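PDB 1Q9J: polyketide synthase associated protein 5 from Mycobacterium tuberculosis, which probably catalyses the final step of phthiocerol dimycocerosate synthesis, esterifying phthiocerol, phthiodiolone and phenolphthiocerol with mycocerosic acids carried by mycocerosic acid synthase. Local coordinates for residues Gly4-Leu10 and Gly64-Ala69; Glu48-Val52 and Ile155-Pro161; Val167-Ile173 and Leu272-Val276; His326-Ala330 and Val342-Asp346. All blocks are in the same frame, centred on the assembly; numbering follows the deposited sequence.

Interaction 1 (Gly4-Leu10 and Gly64-Ala69); sequences GSVIRKL and GWNLVA
I7 of strand 6-9 packs against L67 and A69 of strand 65-69, its CD1 lying 3.9 Å from L67 CD2 and 3.7 Å from A69 CB. CG1 of I7 lies beside the backbone N (chi1 -61°), and this turns its CD1 end over the neighbouring strand. Further along, L10 CD1 reaches W65 CB at 3.7 Å, while A18 of helix 12-19 touches both residues. On the face of L67, R8 makes a salt bridge with E14 of the same helix. This side is the closer packed one. The other face carries V6, K9, N66 and V68 and is more open: V6 crosses N66 at about a right angle, the CG2 atoms of V6 and V68 are 4.3 Å apart, and the aliphatic part of K9 lies across the amide, with K9 CG 3.6 Å from N66 OD1. Five backbone hydrogen bonds join the two segments. Among them, I7 N donates to L67 O (2.8 Å) and R8 O accepts from L67 N (3.0 Å), which puts two residues opposite one. The pairing is that of a classic beta bulge at the edge of a three-stranded antiparallel sheet, with strand 65-69 in the middle.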
# COMPACT_ATOMS: atom_id res chain seq x y z
N GLY A 4 -19.45 21.60 0.14
CA GLY A 4 -19.06 22.77 0.89
C GLY A 4 -19.10 22.44 2.37
O GLY A 4 -18.36 23.02 3.17
N SER A 5 -19.95 21.49 2.75
CA SER A 5 -20.06 21.13 4.16
C SER A 5 -18.97 20.15 4.62
O SER A 5 -18.41 19.40 3.81
CB SER A 5 -21.44 20.53 4.44
OG SER A 5 -21.67 19.39 3.65
N VAL A 6 -18.68 20.17 5.91
CA VAL A 6 -17.68 19.29 6.49
C VAL A 6 -18.25 17.89 6.68
O VAL A 6 -19.27 17.72 7.33
CB VAL A 6 -17.20 19.78 7.87
CG1 VAL A 6 -16.46 18.66 8.58
CG2 VAL A 6 -16.30 20.99 7.72
N ILE A 7 -17.59 16.89 6.10
CA ILE A 7 -18.03 15.50 6.24
C ILE A 7 -17.64 15.00 7.62
O ILE A 7 -18.48 14.55 8.42
CB ILE A 7 -17.39 14.63 5.21
CG1 ILE A 7 -17.82 15.15 3.82
CG2 ILE A 7 -17.80 13.17 5.45
CD1 ILE A 7 -17.07 14.51 2.65
N ARG A 8 -16.35 15.10 7.91
CA ARG A 8 -15.84 14.71 9.21
C ARG A 8 -14.37 15.11 9.28
O ARG A 8 -13.71 15.26 8.26
CB ARG A 8 -16.05 13.20 9.39
CG ARG A 8 -14.83 12.41 9.62
CD ARG A 8 -15.00 11.00 9.17
NE ARG A 8 -13.70 10.36 9.16
CZ ARG A 8 -13.41 9.26 8.46
NH1 ARG A 8 -14.34 8.67 7.73
NH2 ARG A 8 -12.19 8.75 8.48
N LYS A 9 -13.88 15.31 10.50
CA LYS A 9 -12.49 15.68 10.70
C LYS A 9 -11.70 14.38 10.54
O LYS A 9 -12.25 13.29 10.72
CB LYS A 9 -12.35 16.25 12.12
CG LYS A 9 -11.25 17.29 12.33
CD LYS A 9 -11.52 18.13 13.60
CE LYS A 9 -10.41 19.14 13.91
NZ LYS A 9 -9.17 18.49 14.41
N LEU A 10 -10.43 14.46 10.15
CA LEU A 10 -9.64 13.23 9.99
C LEU A 10 -9.17 12.77 11.35
O LEU A 10 -8.92 13.59 12.23
CB LEU A 10 -8.40 13.45 9.14
CG LEU A 10 -8.53 13.70 7.64
CD1 LEU A 10 -7.15 14.02 7.10
CD2 LEU A 10 -9.12 12.48 6.93
N GLY A 64 -6.32 20.57 13.26
CA GLY A 64 -6.73 19.36 12.57
C GLY A 64 -7.14 19.56 11.12
O GLY A 64 -7.19 20.69 10.62
N TRP A 65 -7.45 18.46 10.45
CA TRP A 65 -7.86 18.51 9.06
C TRP A 65 -9.31 18.11 8.85
O TRP A 65 -9.79 17.11 9.38
CB TRP A 65 -7.00 17.57 8.24
CG TRP A 65 -5.58 17.93 8.22
CD1 TRP A 65 -4.63 17.61 9.15
CD2 TRP A 65 -4.91 18.61 7.17
NE1 TRP A 65 -3.40 18.04 8.73
CE2 TRP A 65 -3.54 18.66 7.51
CE3 TRP A 65 -5.33 19.18 5.96
CZ2 TRP A 65 -2.58 19.25 6.68
CZ3 TRP A 65 -4.38 19.77 5.13
CH2 TRP A 65 -3.02 19.80 5.50
N ASN A 66 -10.00 18.92 8.04
CA ASN A 66 -11.38 18.65 7.71
C ASN A 66 -11.50 18.05 6.32
O ASN A 66 -10.82 18.45 5.39
CB ASN A 66 -12.24 19.92 7.74
CG ASN A 66 -12.69 20.29 9.13
OD1 ASN A 66 -12.96 19.43 9.95
ND2 ASN A 66 -12.78 21.59 9.39
N LEU A 67 -12.39 17.08 6.22
CA LEU A 67 -12.68 16.45 4.96
C LEU A 67 -13.93 17.23 4.58
O LEU A 67 -14.97 17.12 5.25
CB LEU A 67 -13.00 14.99 5.20
CG LEU A 67 -13.21 14.16 3.95
CD1 LEU A 67 -11.86 13.89 3.29
CD2 LEU A 67 -13.91 12.88 4.31
N VAL A 68 -13.83 18.06 3.54
CA VAL A 68 -14.95 18.88 3.08
C VAL A 68 -15.52 18.27 1.83
O VAL A 68 -14.78 17.80 0.97
CB VAL A 68 -14.50 20.32 2.81
CG1 VAL A 68 -15.67 21.16 2.28
CG2 VAL A 68 -13.97 20.94 4.10
N ALA A 69 -16.84 18.26 1.72
CA ALA A 69 -17.48 17.66 0.55
C ALA A 69 -17.51 18.55 -0.68
O ALA A 69 -17.58 19.78 -0.59
CB ALA A 69 -18.89 17.21 0.91

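Interaction 2 (Glu48-Val52 and Ile155-Pro161); sequences ETHPV and ITPQPTP
H50 and Q158 meet because both side chains leave the backbone with CG anti to the carbonyl carbon (chi1 -52° in H50 and -43° in Q158), and the extended chain of Q158 then runs alongside the imidazole in the same direction. Amide and ring planes stand almost perpendicular, 85° apart. The amide oxygen OE1 lies in the ring plane at the edge, and Q158 NE2 is 3.2 Å from H50 CE1. Each polar end has a partner beyond the two segments: H50 NE2 is hydrogen-bonded to E138 of helix 129-148, and Q158 OE1 to T279, and each bond limits the rotation of its group. T49 fills the angle between them. Its methyl CG2 lies over the imidazole face, displaced toward the rim, and is 3.6 Å from Q158 NE2. The backbone bond from Q158 N to T49 O (2.9 Å) joins the segments directly. Apolar contacts extend to either end. I155 CG2 rests 3.6 Å from E48 CB, I155 crossing the glutamate obliquely, whereas V52 and P161 slide past each other in opposite directions with V52 CG2 3.4 Å from P161 CD. V52 also touches M126, which belongs to the HHxxxDG motif together with H124, the probable proton acceptor. The proline-rich loop leaving helix 129-148 thus crosses the C-terminal end of helix 36-49 and leads on to helix 164-170, next to the HHxxxDG motif typical of the CoA-dependent acyltransferase superfamily.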
# COMPACT_ATOMS: atom_id res chain seq x y z
N GLU A 48 -20.23 7.34 -7.41
CA GLU A 48 -21.52 7.44 -6.77
C GLU A 48 -21.65 6.41 -5.67
O GLU A 48 -22.49 6.55 -4.78
CB GLU A 48 -22.63 7.26 -7.78
CG GLU A 48 -22.82 8.48 -8.65
CD GLU A 48 -23.77 8.22 -9.78
OE1 GLU A 48 -23.41 7.43 -10.68
OE2 GLU A 48 -24.88 8.79 -9.77
N THR A 49 -20.82 5.38 -5.72
CA THR A 49 -20.88 4.36 -4.70
C THR A 49 -20.03 4.75 -3.51
O THR A 49 -20.23 4.26 -2.40
CB THR A 49 -20.37 3.02 -5.21
OG1 THR A 49 -21.14 2.63 -6.36
CG2 THR A 49 -20.49 1.98 -4.14
N HIS A 50 -19.09 5.65 -3.74
CA HIS A 50 -18.19 6.11 -2.71
C HIS A 50 -18.13 7.63 -2.75
O HIS A 50 -17.08 8.22 -2.99
CB HIS A 50 -16.81 5.52 -2.97
CG HIS A 50 -16.84 4.03 -3.16
ND1 HIS A 50 -17.26 3.18 -2.17
CD2 HIS A 50 -16.54 3.26 -4.23
CE1 HIS A 50 -17.22 1.93 -2.62
NE2 HIS A 50 -16.79 1.96 -3.86
N PRO A 51 -19.27 8.29 -2.51
CA PRO A 51 -19.29 9.75 -2.55
C PRO A 51 -18.30 10.51 -1.69
O PRO A 51 -18.19 11.73 -1.80
CB PRO A 51 -20.75 10.08 -2.23
CG PRO A 51 -21.19 8.94 -1.39
CD PRO A 51 -20.59 7.76 -2.10
N VAL A 52 -17.55 9.81 -0.84
CA VAL A 52 -16.57 10.51 0.00
C VAL A 52 -15.40 10.98 -0.87
O VAL A 52 -14.84 12.06 -0.67
CB VAL A 52 -16.02 9.60 1.11
CG1 VAL A 52 -15.42 10.45 2.21
CG2 VAL A 52 -17.11 8.76 1.66
N ILE A 155 -25.86 0.93 -8.61
CA ILE A 155 -25.17 1.82 -7.69
C ILE A 155 -25.85 1.96 -6.33
O ILE A 155 -26.97 2.45 -6.24
CB ILE A 155 -25.05 3.25 -8.27
CG1 ILE A 155 -24.32 3.23 -9.61
CG2 ILE A 155 -24.33 4.17 -7.28
CD1 ILE A 155 -24.19 4.61 -10.24
N THR A 156 -25.16 1.54 -5.27
CA THR A 156 -25.68 1.67 -3.92
C THR A 156 -24.60 2.44 -3.18
O THR A 156 -23.56 1.90 -2.83
CB THR A 156 -25.86 0.31 -3.21
OG1 THR A 156 -26.55 -0.59 -4.08
CG2 THR A 156 -26.67 0.48 -1.93
N PRO A 157 -24.84 3.74 -2.95
CA PRO A 157 -23.88 4.60 -2.25
C PRO A 157 -23.65 4.20 -0.81
O PRO A 157 -24.59 3.92 -0.07
CB PRO A 157 -24.50 5.99 -2.39
CG PRO A 157 -25.96 5.70 -2.45
CD PRO A 157 -26.00 4.52 -3.39
N GLN A 158 -22.37 4.17 -0.43
CA GLN A 158 -21.98 3.78 0.93
C GLN A 158 -21.67 5.01 1.78
O GLN A 158 -21.27 6.05 1.26
CB GLN A 158 -20.77 2.87 0.87
CG GLN A 158 -20.81 1.82 -0.21
CD GLN A 158 -19.47 1.15 -0.37
OE1 GLN A 158 -18.50 1.54 0.27
NE2 GLN A 158 -19.40 0.13 -1.22
N PRO A 159 -21.85 4.90 3.11
CA PRO A 159 -21.57 6.03 4.00
C PRO A 159 -20.07 6.29 4.19
O PRO A 159 -19.23 5.53 3.71
CB PRO A 159 -22.30 5.65 5.28
CG PRO A 159 -22.27 4.17 5.27
CD PRO A 159 -22.52 3.79 3.83
N THR A 160 -19.75 7.37 4.89
CA THR A 160 -18.35 7.74 5.14
C THR A 160 -17.58 6.61 5.79
O THR A 160 -17.82 6.28 6.96
CB THR A 160 -18.27 8.94 6.07
OG1 THR A 160 -19.20 9.95 5.65
CG2 THR A 160 -16.87 9.52 6.07
N PRO A 161 -16.64 5.98 5.07
CA PRO A 161 -15.91 4.89 5.71
C PRO A 161 -15.27 5.31 7.02
O PRO A 161 -14.88 6.46 7.17
CB PRO A 161 -14.89 4.43 4.65
CG PRO A 161 -14.95 5.47 3.57
CD PRO A 161 -16.29 6.12 3.65

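Interaction 3 (Val167-Ile173 and Leu272-Val276)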
# COMPACT_ATOMS: atom_id res chain seq x y z
N VAL A 167 -13.21 2.46 14.25
CA VAL A 167 -13.42 1.02 14.26
C VAL A 167 -13.12 0.39 15.63
O VAL A 167 -13.83 -0.51 16.08
CB VAL A 167 -12.56 0.36 13.17
CG1 VAL A 167 -12.47 -1.15 13.39
CG2 VAL A 167 -13.18 0.65 11.81
N LEU A 168 -12.08 0.89 16.29
CA LEU A 168 -11.73 0.38 17.60
C LEU A 168 -12.77 0.83 18.62
O LEU A 168 -13.23 0.05 19.46
CB LEU A 168 -10.34 0.88 18.01
CG LEU A 168 -9.19 0.46 17.08
CD1 LEU A 168 -7.88 0.82 17.72
CD2 LEU A 168 -9.24 -1.01 16.76
N ALA A 169 -13.15 2.09 18.54
CA ALA A 169 -14.15 2.59 19.47
C ALA A 169 -15.43 1.75 19.41
O ALA A 169 -16.01 1.44 20.45
CB ALA A 169 -14.46 4.06 19.19
N GLN A 170 -15.89 1.37 18.21
CA GLN A 170 -17.11 0.56 18.11
C GLN A 170 -16.94 -0.71 18.94
O GLN A 170 -17.90 -1.20 19.52
CB GLN A 170 -17.40 0.15 16.67
CG GLN A 170 -17.73 1.30 15.73
CD GLN A 170 -18.25 0.82 14.39
OE1 GLN A 170 -17.73 -0.14 13.79
NE2 GLN A 170 -19.28 1.50 13.88
N ARG A 171 -15.72 -1.23 18.96
CA ARG A 171 -15.41 -2.42 19.73
C ARG A 171 -14.94 -1.96 21.09
O ARG A 171 -15.10 -0.79 21.45
CB ARG A 171 -14.30 -3.23 19.06
CG ARG A 171 -14.76 -4.05 17.85
CD ARG A 171 -13.97 -3.64 16.61
NE ARG A 171 -14.85 -3.30 15.48
CZ ARG A 171 -15.29 -4.20 14.62
NH1 ARG A 171 -14.93 -5.47 14.78
NH2 ARG A 171 -16.05 -3.83 13.62
N GLY A 172 -14.37 -2.86 21.87
CA GLY A 172 -13.91 -2.46 23.19
C GLY A 172 -12.75 -1.49 23.09
O GLY A 172 -12.77 -0.40 23.68
N ILE A 173 -11.75 -1.89 22.31
CA ILE A 173 -10.52 -1.13 22.11
C ILE A 173 -10.69 0.38 22.28
O ILE A 173 -11.37 1.05 21.49
CB ILE A 173 -9.92 -1.44 20.73
CG1 ILE A 173 -10.24 -2.89 20.34
CG2 ILE A 173 -8.42 -1.27 20.77
CD1 ILE A 173 -9.80 -3.29 18.95
N LEU A 272 -9.72 -8.25 13.98
CA LEU A 272 -10.72 -7.73 14.90
C LEU A 272 -12.06 -8.45 14.97
O LEU A 272 -12.39 -9.30 14.15
CB LEU A 272 -11.01 -6.27 14.58
CG LEU A 272 -9.85 -5.30 14.60
CD1 LEU A 272 -10.41 -3.91 14.33
CD2 LEU A 272 -9.13 -5.34 15.93
N ALA A 273 -12.81 -8.03 15.99
CA ALA A 273 -14.14 -8.51 16.33
C ALA A 273 -15.00 -8.55 15.07
O ALA A 273 -14.46 -8.81 13.99
CB ALA A 273 -14.76 -7.60 17.37
N PRO A 274 -16.32 -8.26 15.17
CA PRO A 274 -17.02 -8.35 13.88
C PRO A 274 -16.11 -7.78 12.81
O PRO A 274 -15.64 -6.64 12.90
CB PRO A 274 -18.28 -7.52 14.11
CG PRO A 274 -17.87 -6.55 15.15
CD PRO A 274 -17.07 -7.39 16.09
N PRO A 275 -15.75 -8.62 11.84
CA PRO A 275 -14.87 -8.24 10.75
C PRO A 275 -15.31 -6.91 10.15
O PRO A 275 -16.46 -6.51 10.28
CB PRO A 275 -14.99 -9.42 9.78
CG PRO A 275 -16.27 -10.08 10.17
CD PRO A 275 -16.25 -9.99 11.65
N VAL A 276 -14.36 -6.23 9.53
CA VAL A 276 -14.61 -4.96 8.89
C VAL A 276 -14.39 -5.20 7.43
O VAL A 276 -13.53 -6.02 7.06
CB VAL A 276 -13.62 -3.91 9.40
CG1 VAL A 276 -13.87 -2.60 8.70
CG2 VAL A 276 -13.78 -3.77 10.92
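V167, L168 and I173 close round L272, whose two methyl groups divide the work. L272 CD1 touches V167 CG1 at 3.6 Å and L168 CD2 at 4.0 Å, with the two leucine side chains crossing at about a right angle; L272 CD2 meets I173 CD1 at 3.7 Å. The same V167 CG1 also meets V276 CG2, the two valines tip to tip, and L284 touches both of them. Outward from this centre lies R171, which buries the largest area of any residue in the contact. Its chain bends at chi2 (121°) and chi3 (-128°), passes A273 CB with its CG at 3.6 Å, and brings the guanidinium between two apolar groups: V276 CG2 lies over one face and P274 CG over the opposite one. At the polar edge the two terminal nitrogens are directed at a single carbonyl, P274 O. The bond from R171 NH2 is weak (2.9 Å), and the modelled NH1 separation is too short to be relied on. A further weak bond, from R171 NE to V167 O (3.0 Å), ties the arginine back to helix 164-170, which it follows. Segment 272-276 lies between strands 260-267 and 285-292 of the C-terminal sheet, whereas helix 164-170 follows the HHxxxDG region in the chain; an apolar cluster edged by an arginine held between a proline and a valine probably bridges the two related domains of this acyltransferase fold.

Interaction 4 (His326-Ala330 and Val342-Asp346); sequences HFGTA and VFCTD
The F343 ring carries the backbone of A330 on one face and the rim of F327 at its edge. The contact places a 3-10 segment beginning at F327 on strand 342-345, an inner strand of the six-stranded mixed sheet of the C-terminal half, flanked by the parallel strands 260-267 and 378-384. A330 CA makes a CH-pi contact, 3.7 Å from the centroid of the F343 ring and 22° off its normal, while A330 CB lies 3.5 Å from F343 CD2. F327 CE1 arrives near the plane of the F343 ring, 3.6 Å from its CD2, the two phenylalanines sliding past each other in opposite directions. On a face of the F327 ring sits A330 CB, shifted toward the rim; the hydroxyl of T345 lies at its edge, at a modelled distance too close to be trusted. F327 has CG anti to the backbone N (chi1 -163°), which carries its ring toward the strand, where P265 and L378 of the flanking strands also touch it. Its side chain comes within about 7 Å of those of H124 and D128, respectively the probable proton acceptor and the residue thought to organise the active site. The turn carries its own side-chain bond: T329 OG1 donates to H326 O at 3.1 Å, nearly along the C=O axis (163°).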
# COMPACT_ATOMS: atom_id res chain seq x y z
N HIS A 326 -0.27 2.14 13.70
CA HIS A 326 -0.81 1.91 12.36
C HIS A 326 0.35 1.93 11.39
O HIS A 326 1.42 2.46 11.69
CB HIS A 326 -1.85 2.98 11.98
CG HIS A 326 -1.32 4.38 12.03
ND1 HIS A 326 -0.97 5.01 13.21
CD2 HIS A 326 -1.07 5.28 11.05
CE1 HIS A 326 -0.53 6.22 12.95
NE2 HIS A 326 -0.58 6.41 11.64
N PHE A 327 0.15 1.37 10.20
CA PHE A 327 1.24 1.34 9.24
C PHE A 327 1.49 2.70 8.59
O PHE A 327 2.47 2.87 7.88
CB PHE A 327 0.98 0.27 8.18
CG PHE A 327 2.21 -0.12 7.39
CD1 PHE A 327 3.42 -0.39 8.02
CD2 PHE A 327 2.14 -0.26 6.00
CE1 PHE A 327 4.55 -0.80 7.29
CE2 PHE A 327 3.26 -0.67 5.27
CZ PHE A 327 4.47 -0.94 5.92
N GLY A 328 0.62 3.67 8.84
CA GLY A 328 0.87 4.98 8.27
C GLY A 328 2.20 5.53 8.77
O GLY A 328 2.86 6.31 8.08
N THR A 329 2.59 5.12 9.97
CA THR A 329 3.84 5.58 10.58
C THR A 329 5.05 5.41 9.65
O THR A 329 6.09 6.06 9.83
CB THR A 329 4.14 4.83 11.91
OG1 THR A 329 4.40 3.44 11.64
CG2 THR A 329 2.97 4.94 12.86
N ALA A 330 4.91 4.55 8.66
CA ALA A 330 5.97 4.30 7.69
C ALA A 330 6.45 5.59 7.05
O ALA A 330 7.63 5.74 6.80
CB ALA A 330 5.48 3.33 6.62
N VAL A 342 13.28 -0.68 8.93
CA VAL A 342 13.08 -1.31 7.64
C VAL A 342 11.58 -1.57 7.50
O VAL A 342 11.02 -2.36 8.26
CB VAL A 342 13.83 -2.64 7.53
CG1 VAL A 342 13.68 -3.22 6.14
CG2 VAL A 342 15.28 -2.42 7.86
N PHE A 343 10.95 -0.90 6.55
CA PHE A 343 9.52 -1.07 6.31
C PHE A 343 9.29 -1.90 5.07
O PHE A 343 9.90 -1.66 4.03
CB PHE A 343 8.81 0.27 6.10
CG PHE A 343 8.71 1.10 7.34
CD1 PHE A 343 9.71 2.00 7.67
CD2 PHE A 343 7.61 0.97 8.18
CE1 PHE A 343 9.63 2.77 8.84
CE2 PHE A 343 7.51 1.73 9.36
CZ PHE A 343 8.52 2.63 9.69
N CYS A 344 8.43 -2.89 5.19
CA CYS A 344 8.12 -3.71 4.03
C CYS A 344 6.65 -4.09 4.02
O CYS A 344 6.12 -4.59 5.01
CB CYS A 344 9.00 -4.95 4.01
SG CYS A 344 8.61 -6.04 2.63
N THR A 345 5.99 -3.82 2.89
CA THR A 345 4.57 -4.13 2.70
C THR A 345 4.37 -5.31 1.80
O THR A 345 4.86 -5.34 0.68
CB THR A 345 3.78 -3.01 2.03
OG1 THR A 345 3.98 -1.79 2.74
CG2 THR A 345 2.29 -3.36 2.03
N ASP A 346 3.62 -6.28 2.31
CA ASP A 346 3.32 -7.48 1.57
C ASP A 346 2.01 -7.23 0.82
O ASP A 346 0.99 -7.85 1.11
CB ASP A 346 3.19 -8.64 2.56
CG ASP A 346 4.45 -8.81 3.44
OD1 ASP A 346 5.22 -9.76 3.19
OD2 ASP A 346 4.67 -7.98 4.36

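How the interactions relate
Interactions 1 and 2 form one continuous region: L67 CD2 lies 3.6 Å from V52 CG1, I7 CG2 is 3.5 Å from T160 OG1, and their segments alternate along the chain. Interactions 3 and 4 touch neither this region nor each other. Interaction 3 comes within about 7 Å of interaction 2 (nearest atoms), the chain passing from loop 155-161 into helix 164-170, and within about 9 Å of interaction 4. Each contact brings a side chain near the probable active site. Side chains of P161 and V276 are each about 9 Å from that of D128, and that of L10 is about 10 Å from H124. F327 of interaction 4 comes nearest, about 7 Å between side chains from both H124 and D128.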